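Local coordinates for protein FACT complex subunit SPT16 (Ashbya gossypii, PDB 6A8M) that probably acts within FACT, a histone-chaperone complex that reorganises nucleosomes during transcription, replication and repair of DNA, at residues T214-I226 with L254-P266. Residues are numbered along the deposited sequence; the frame is centred on the assembly and turned at random.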
loop_
_atom_site.group_PDB
_atom_site.type_symbol
_atom_site.label_atom_id
_atom_site.label_comp_id
_atom_site.label_asym_id
_atom_site.label_seq_id
_atom_site.Cartn_x
_atom_site.Cartn_y
_atom_site.Cartn_z
ATOM N N THR A 214 -28.371 2.160 -3.047
ATOM C CA THR A 214 -27.561 1.667 -1.944
ATOM C C THR A 214 -26.190 2.322 -1.954
ATOM O O THR A 214 -25.727 2.844 -2.970
ATOM C CB THR A 214 -27.375 0.153 -2.011
ATOM O OG1 THR A 214 -26.533 -0.191 -3.128
ATOM C CG2 THR A 214 -28.743 -0.570 -2.128
ATOM N N ASP A 215 -25.538 2.272 -0.791
ATOM C CA ASP A 215 -24.163 2.734 -0.672
ATOM C C ASP A 215 -23.255 2.047 -1.693
ATOM O O ASP A 215 -22.397 2.690 -2.310
ATOM C CB ASP A 215 -23.650 2.459 0.743
ATOM C CG ASP A 215 -24.276 3.360 1.784
ATOM O OD1 ASP A 215 -24.926 4.356 1.419
ATOM O OD2 ASP A 215 -24.130 3.029 2.977
ATOM N N ALA A 216 -23.439 0.738 -1.887
ATOM C CA ALA A 216 -22.548 -0.020 -2.758
ATOM C C ALA A 216 -22.767 0.332 -4.229
ATOM O O ALA A 216 -21.809 0.381 -5.008
ATOM C CB ALA A 216 -22.738 -1.521 -2.514
ATOM N N LYS A 217 -24.007 0.601 -4.625
ATOM C CA LYS A 217 -24.257 1.048 -5.997
ATOM C C LYS A 217 -23.618 2.407 -6.257
ATOM O O LYS A 217 -23.005 2.629 -7.313
ATOM C CB LYS A 217 -25.760 1.114 -6.253
ATOM C CG LYS A 217 -26.136 1.593 -7.644
ATOM C CD LYS A 217 -25.532 0.697 -8.705
ATOM C CE LYS A 217 -25.906 1.196 -10.092
ATOM N NZ LYS A 217 -25.111 0.531 -11.145
ATOM N N LEU A 218 -23.741 3.327 -5.298
ATOM C CA LEU A 218 -23.121 4.636 -5.444
ATOM C C LEU A 218 -21.601 4.527 -5.539
ATOM O O LEU A 218 -20.983 5.181 -6.386
ATOM C CB LEU A 218 -23.530 5.522 -4.269
ATOM C CG LEU A 218 -22.979 6.942 -4.241
ATOM C CD1 LEU A 218 -23.430 7.702 -5.480
ATOM C CD2 LEU A 218 -23.440 7.648 -2.968
ATOM N N SER A 219 -20.970 3.720 -4.678
ATOM C CA SER A 219 -19.515 3.642 -4.751
ATOM C C SER A 219 -19.085 2.938 -6.025
ATOM O O SER A 219 -18.030 3.257 -6.579
ATOM C CB SER A 219 -18.919 2.947 -3.519
ATOM O OG SER A 219 -19.230 1.562 -3.468
ATOM N N ASP A 220 -19.909 2.002 -6.521
ATOM C CA ASP A 220 -19.581 1.362 -7.789
ATOM C C ASP A 220 -19.612 2.377 -8.923
ATOM O O ASP A 220 -18.788 2.319 -9.845
ATOM C CB ASP A 220 -20.556 0.212 -8.060
ATOM C CG ASP A 220 -20.270 -0.506 -9.367
ATOM O OD1 ASP A 220 -19.321 -1.296 -9.401
ATOM O OD2 ASP A 220 -21.006 -0.295 -10.349
ATOM N N ASN A 221 -20.573 3.311 -8.886
ATOM C CA ASN A 221 -20.635 4.339 -9.921
ATOM C C ASN A 221 -19.328 5.122 -9.987
ATOM O O ASN A 221 -18.757 5.327 -11.067
ATOM C CB ASN A 221 -21.798 5.289 -9.644
ATOM C CG ASN A 221 -23.150 4.643 -9.867
ATOM O OD1 ASN A 221 -23.237 3.531 -10.381
ATOM N ND2 ASN A 221 -24.211 5.348 -9.497
ATOM N N VAL A 222 -18.854 5.576 -8.827
ATOM C CA VAL A 222 -17.584 6.293 -8.740
ATOM C C VAL A 222 -16.439 5.415 -9.219
ATOM O O VAL A 222 -15.582 5.858 -9.993
ATOM C CB VAL A 222 -17.348 6.769 -7.300
ATOM C CG1 VAL A 222 -15.937 7.310 -7.155
ATOM C CG2 VAL A 222 -18.386 7.809 -6.920
ATOM N N GLU A 223 -16.405 4.155 -8.754
ATOM C CA GLU A 223 -15.326 3.234 -9.102
ATOM C C GLU A 223 -15.157 3.104 -10.615
ATOM O O GLU A 223 -14.032 3.063 -11.124
ATOM C CB GLU A 223 -15.584 1.865 -8.439
ATOM C CG GLU A 223 -14.485 0.846 -8.642
ATOM C CD GLU A 223 -14.627 -0.363 -7.721
ATOM O OE1 GLU A 223 -13.778 -1.286 -7.781
ATOM O OE2 GLU A 223 -15.600 -0.393 -6.945
ATOM N N ASN A 224 -16.255 3.042 -11.355
ATOM C CA ASN A 224 -16.160 2.847 -12.791
ATOM C C ASN A 224 -15.721 4.103 -13.530
ATOM O O ASN A 224 -15.378 4.017 -14.714
ATOM C CB ASN A 224 -17.507 2.350 -13.323
ATOM C CG ASN A 224 -17.845 0.950 -12.799
ATOM O OD1 ASN A 224 -18.857 0.740 -12.125
ATOM N ND2 ASN A 224 -16.995 -0.008 -13.116
ATOM N N GLU A 225 -15.700 5.254 -12.853
ATOM C CA GLU A 225 -15.247 6.482 -13.499
ATOM C C GLU A 225 -13.782 6.408 -13.916
ATOM O O GLU A 225 -13.386 7.108 -14.855
ATOM C CB GLU A 225 -15.466 7.672 -12.558
ATOM C CG GLU A 225 -16.928 7.953 -12.251
ATOM C CD GLU A 225 -17.605 8.722 -13.356
ATOM O OE1 GLU A 225 -16.976 9.663 -13.879
ATOM O OE2 GLU A 225 -18.757 8.385 -13.708
ATOM N N ILE A 226 -12.976 5.570 -13.259
ATOM C CA ILE A 226 -11.548 5.497 -13.579
ATOM C C ILE A 226 -11.322 4.905 -14.954
ATOM O O ILE A 226 -10.237 5.056 -15.519
ATOM C CB ILE A 226 -10.783 4.678 -12.521
ATOM C CG1 ILE A 226 -9.274 5.025 -12.523
ATOM C CG2 ILE A 226 -11.008 3.192 -12.726
ATOM C CD1 ILE A 226 -8.568 4.582 -11.255
ATOM N N LEU A 254 -2.474 4.404 -13.767
ATOM C CA LEU A 254 -3.384 4.805 -12.696
ATOM C C LEU A 254 -4.422 3.704 -12.487
ATOM O O LEU A 254 -4.996 3.199 -13.460
ATOM C CB LEU A 254 -4.068 6.131 -13.038
ATOM C CG LEU A 254 -4.742 6.811 -11.854
ATOM C CD1 LEU A 254 -3.722 7.618 -11.078
ATOM C CD2 LEU A 254 -5.902 7.690 -12.329
ATOM N N ASP A 255 -4.653 3.331 -11.225
ATOM C CA ASP A 255 -5.641 2.304 -10.899
ATOM C C ASP A 255 -6.191 2.582 -9.496
ATOM O O ASP A 255 -5.714 3.462 -8.782
ATOM C CB ASP A 255 -5.006 0.901 -11.008
ATOM C CG ASP A 255 -6.034 -0.227 -11.138
ATOM O OD1 ASP A 255 -7.251 0.040 -11.193
ATOM O OD2 ASP A 255 -5.592 -1.397 -11.201
ATOM N N TRP A 256 -7.194 1.819 -9.092
ATOM C CA TRP A 256 -7.646 1.865 -7.706
ATOM C C TRP A 256 -6.720 1.053 -6.808
ATOM O O TRP A 256 -6.240 -0.015 -7.193
ATOM C CB TRP A 256 -9.064 1.302 -7.577
ATOM C CG TRP A 256 -10.120 2.176 -8.150
ATOM C CD1 TRP A 256 -10.856 1.951 -9.282
ATOM C CD2 TRP A 256 -10.566 3.433 -7.624
ATOM N NE1 TRP A 256 -11.740 2.980 -9.479
ATOM C CE2 TRP A 256 -11.574 3.910 -8.488
ATOM C CE3 TRP A 256 -10.211 4.203 -6.513
ATOM C CZ2 TRP A 256 -12.233 5.118 -8.276
ATOM C CZ3 TRP A 256 -10.859 5.406 -6.308
ATOM C CH2 TRP A 256 -11.869 5.848 -7.176
ATOM N N ALA A 257 -6.500 1.547 -5.578
ATOM C CA ALA A 257 -5.837 0.724 -4.569
ATOM C C ALA A 257 -6.788 -0.280 -3.931
ATOM O O ALA A 257 -6.345 -1.324 -3.420
ATOM C CB ALA A 257 -5.219 1.603 -3.480
ATOM N N TYR A 258 -8.077 0.036 -3.935
ATOM C CA TYR A 258 -9.147 -0.796 -3.401
ATOM C C TYR A 258 -10.443 -0.207 -3.946
ATOM O O TYR A 258 -10.468 0.916 -4.457
ATOM C CB TYR A 258 -9.142 -0.834 -1.851
ATOM C CG TYR A 258 -9.331 0.511 -1.200
ATOM C CD1 TYR A 258 -8.245 1.354 -0.947
ATOM C CD2 TYR A 258 -10.601 0.958 -0.844
ATOM C CE1 TYR A 258 -8.436 2.598 -0.362
ATOM C CE2 TYR A 258 -10.797 2.186 -0.253
ATOM C CZ TYR A 258 -9.707 3.006 -0.015
ATOM O OH TYR A 258 -9.914 4.239 0.552
ATOM N N SER A 259 -11.520 -0.971 -3.837
ATOM C CA SER A 259 -12.818 -0.475 -4.275
ATOM C C SER A 259 -13.291 0.627 -3.331
ATOM O O SER A 259 -13.250 0.446 -2.111
ATOM C CB SER A 259 -13.848 -1.607 -4.315
ATOM O OG SER A 259 -13.637 -2.470 -5.426
ATOM N N PRO A 260 -13.740 1.769 -3.852
ATOM C CA PRO A 260 -14.182 2.869 -2.985
ATOM C C PRO A 260 -15.260 2.424 -2.008
ATOM O O PRO A 260 -16.100 1.590 -2.325
ATOM C CB PRO A 260 -14.739 3.899 -3.972
ATOM C CG PRO A 260 -14.023 3.606 -5.275
ATOM C CD PRO A 260 -13.780 2.111 -5.285
ATOM N N ILE A 261 -15.227 3.006 -0.811
ATOM C CA ILE A 261 -16.093 2.609 0.287
ATOM C C ILE A 261 -16.994 3.787 0.625
ATOM O O ILE A 261 -16.498 4.882 0.925
ATOM C CB ILE A 261 -15.293 2.196 1.531
ATOM C CG1 ILE A 261 -14.364 1.009 1.222
ATOM C CG2 ILE A 261 -16.251 1.868 2.684
ATOM C CD1 ILE A 261 -13.304 0.743 2.303
ATOM N N ILE A 262 -18.303 3.560 0.597
ATOM C CA ILE A 262 -19.297 4.491 1.114
ATOM C C ILE A 262 -20.129 3.755 2.162
ATOM O O ILE A 262 -20.544 2.610 1.940
ATOM C CB ILE A 262 -20.192 5.052 -0.007
ATOM C CG1 ILE A 262 -19.333 5.819 -1.026
ATOM C CG2 ILE A 262 -21.323 5.957 0.533
ATOM C CD1 ILE A 262 -20.140 6.261 -2.239
ATOM N N GLN A 263 -20.321 4.392 3.317
ATOM C CA GLN A 263 -21.189 3.878 4.382
ATOM C C GLN A 263 -21.995 5.056 4.904
ATOM O O GLN A 263 -21.441 5.947 5.557
ATOM C CB GLN A 263 -20.377 3.232 5.514
ATOM C CG GLN A 263 -19.557 2.041 5.068
ATOM C CD GLN A 263 -18.690 1.496 6.176
ATOM O OE1 GLN A 263 -18.642 2.051 7.281
ATOM N NE2 GLN A 263 -17.987 0.414 5.890
ATOM N N SER A 264 -23.296 5.067 4.629
ATOM C CA SER A 264 -24.135 6.181 5.042
ATOM C C SER A 264 -24.945 5.894 6.304
ATOM O O SER A 264 -25.697 6.772 6.738
ATOM C CB SER A 264 -25.082 6.571 3.911
ATOM O OG SER A 264 -25.954 5.495 3.640
ATOM N N GLY A 265 -24.816 4.707 6.902
ATOM C CA GLY A 265 -25.567 4.391 8.093
ATOM C C GLY A 265 -26.904 3.713 7.843
ATOM O O GLY A 265 -27.380 3.605 6.700
ATOM N N PRO A 266 -27.568 3.254 8.929
ATOM C CA PRO A 266 -27.196 3.500 10.329
ATOM C C PRO A 266 -26.066 2.597 10.878
ATOM O O PRO A 266 -25.569 2.853 11.986
ATOM C CB PRO A 266 -28.508 3.238 11.078
ATOM C CG PRO A 266 -29.166 2.129 10.274
ATOM C CD PRO A 266 -28.850 2.527 8.821
HETATM O O HOH W 1 -26.429 2.693 4.300
HETATM O O HOH W 2 -24.220 1.958 6.157
HETATM O O HOH W 3 -17.000 0.600 -4.832
#
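D215 grips S264 with both carboxylate oxygens, where helix 215-224 lies on strands 254-256 and 261-263 of the M24 peptidase-like (pita-bread) domain in the N-terminal part of SPT16. The helix runs roughly antiparallel to strand 261-263, at 150°. S264 OG donates to the syn lone pair of D215 OD1 (2.7 Å). S264 N gives a nearly straight bond to D215 OD2 (2.8 Å), tilted out of the carboxylate plane. With an alanine here, S264 N and S264 OG would probably lose the carboxylate that joins this turn to the end of strand 261-263. L218 carries its CG over I262 CD1 (3.5 Å), the two side chains crossing at about a right angle. S219 packs its CB near the same CD1, while its OG bonds to S276. S219 OG also donates to a water, which in turn donates to P260 O and E223 OE2. E223 has CG anti to the backbone N (chi1 -176°) and an extended chain, which carries its carboxylate to S259. There S259 OG donates to E223 OE1 (2.6 Å). The aliphatic part of E223 lies against P260 CD. W256 NE1 donates to E223 O (2.8 Å) on a lone pair in the carbonyl plane, with the acceptor close to the plane of the indole. I226 CD1 and P260 CG cover opposite faces of W256, each toward the rim. I226 CD1 makes a CH-pi contact 4.0 Å from the centroid of the W256 five-membered ring.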